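Long-range contact in ABC transporter, substrate binding protein (Mannopine) (Agrobacterium fabrum, PDB 5L9S), which serves as the periplasmic solute-binding component of an ABC transporter and possibly binds the opine mannopine, though its ligand is not settled: residues R150-A155 / L169-A174. Numbering follows the deposited sequence.
Sequences RVLAAA and LDVDRA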
# COMPACT_ATOMS: atom_id res chain seq x y z
N ARG A 150 -5.57 -4.09 9.68
CA ARG A 150 -4.34 -3.46 10.17
C ARG A 150 -4.47 -3.03 11.63
O ARG A 150 -3.47 -2.98 12.34
CB ARG A 150 -3.98 -2.24 9.33
CG ARG A 150 -3.32 -2.52 8.00
CD ARG A 150 -3.04 -1.15 7.49
NE ARG A 150 -3.35 -0.92 6.08
CZ ARG A 150 -4.56 -0.82 5.56
NH1 ARG A 150 -5.63 -1.02 6.32
NH2 ARG A 150 -4.72 -0.57 4.28
N VAL A 151 -5.67 -2.66 12.07
CA VAL A 151 -5.92 -2.27 13.46
C VAL A 151 -5.84 -3.55 14.33
O VAL A 151 -5.21 -3.53 15.40
CB VAL A 151 -7.27 -1.52 13.61
CG1 VAL A 151 -7.66 -1.34 15.07
CG2 VAL A 151 -7.20 -0.16 12.93
N LEU A 152 -6.44 -4.66 13.85
CA LEU A 152 -6.45 -5.98 14.47
C LEU A 152 -5.06 -6.59 14.54
O LEU A 152 -4.64 -7.06 15.60
CB LEU A 152 -7.43 -6.91 13.71
CG LEU A 152 -8.93 -6.53 13.77
CD1 LEU A 152 -9.77 -7.50 12.97
CD2 LEU A 152 -9.45 -6.49 15.19
N ALA A 153 -4.31 -6.54 13.41
CA ALA A 153 -2.91 -6.99 13.33
C ALA A 153 -1.98 -6.14 14.25
O ALA A 153 -1.08 -6.72 14.85
CB ALA A 153 -2.42 -6.96 11.89
N ALA A 154 -2.22 -4.81 14.41
CA ALA A 154 -1.44 -3.97 15.34
C ALA A 154 -1.69 -4.44 16.77
O ALA A 154 -0.74 -4.52 17.54
CB ALA A 154 -1.81 -2.50 15.21
N ALA A 155 -2.95 -4.81 17.10
CA ALA A 155 -3.36 -5.30 18.43
C ALA A 155 -2.67 -6.59 18.74
O ALA A 155 -2.14 -6.75 19.84
CB ALA A 155 -4.88 -5.47 18.49
N LEU A 169 -5.05 -14.35 11.35
CA LEU A 169 -5.33 -13.46 12.48
C LEU A 169 -6.30 -14.05 13.48
O LEU A 169 -7.40 -14.48 13.11
CB LEU A 169 -5.85 -12.07 12.03
CG LEU A 169 -5.05 -11.20 11.05
CD1 LEU A 169 -5.73 -9.86 10.86
CD2 LEU A 169 -3.64 -10.96 11.53
N ASP A 170 -5.90 -14.04 14.77
CA ASP A 170 -6.71 -14.49 15.91
C ASP A 170 -7.63 -13.28 16.25
O ASP A 170 -7.28 -12.44 17.08
CB ASP A 170 -5.78 -14.86 17.07
CG ASP A 170 -6.41 -15.47 18.32
OD1 ASP A 170 -7.65 -15.40 18.46
OD2 ASP A 170 -5.65 -15.93 19.19
N VAL A 171 -8.76 -13.17 15.52
CA VAL A 171 -9.74 -12.07 15.60
C VAL A 171 -10.32 -11.88 17.01
O VAL A 171 -10.54 -10.74 17.44
CB VAL A 171 -10.84 -12.24 14.52
CG1 VAL A 171 -11.84 -11.08 14.54
CG2 VAL A 171 -10.22 -12.37 13.14
N ASP A 172 -10.54 -12.99 17.74
CA ASP A 172 -11.05 -12.95 19.11
C ASP A 172 -10.06 -12.28 20.05
O ASP A 172 -10.46 -11.42 20.83
CB ASP A 172 -11.43 -14.36 19.59
CG ASP A 172 -12.67 -14.91 18.91
OD1 ASP A 172 -13.67 -14.16 18.80
OD2 ASP A 172 -12.67 -16.10 18.53
N ARG A 173 -8.77 -12.63 19.92
CA ARG A 173 -7.68 -12.07 20.72
C ARG A 173 -7.45 -10.61 20.36
O ARG A 173 -7.33 -9.78 21.26
CB ARG A 173 -6.41 -12.90 20.50
CG ARG A 173 -5.24 -12.59 21.40
CD ARG A 173 -4.11 -13.53 21.06
NE ARG A 173 -2.83 -13.04 21.57
CZ ARG A 173 -1.69 -13.72 21.51
NH1 ARG A 173 -1.64 -14.91 20.93
NH2 ARG A 173 -0.58 -13.19 21.99
N ALA A 174 -7.41 -10.28 19.05
CA ALA A 174 -7.22 -8.92 18.55
C ALA A 174 -8.25 -7.92 19.13
O ALA A 174 -7.86 -6.82 19.54
CB ALA A 174 -7.27 -8.91 17.04
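In one lobe of the periplasmic binding protein fold, Leu-152 of helix 149-158 packs against the first turn of helix 171-181, reaching Val-171 and Ala-174 together. Its CD2 rests on Ala-174 CB at 3.7 Å, while CD1, the other branch, extends to Val-171 CG1 at 4.4 Å. With CG anti to the carbonyl carbon (chi1 -65°), the leucine fork projects across the interface and spans Val-171 and Ala-174, three residues apart on the first turn. The small side chains of Ala-174 and Ala-155 are consistent with the close approach of the backbones: the CA atoms of Leu-152 and Ala-174 lie 5.1 Å apart, and Ala-174 CB meets the Leu-152 carbonyl O at 3.5 Å. The relation is returned by Ala-155, one turn further on, whose CB abuts Ala-174 O at 3.4 Å.

Both helices belong to the alpha/beta layering of this lobe, where helix 149-158 lies between strand 206-210, touched through Gln-208, and the pair formed by helices 171-181 and 307-325. Just ahead of the second helix, Leu-169 packs its side chain onto helix 149-158: its two methyls divide between neighbours, CD2 lying 4.2 Å from Ala-153 CB and CD1 facing Leu-152 CB. Asp-170 is the central residue of an inverse gamma turn and occupies the N-cap position, its OD1 accepting a weak bond from Arg-173 N (3.3 Å). On the more exposed face of the first helical turn, Asp-172 forms a salt bridge with Arg-320 and Arg-173 another with Asp-159.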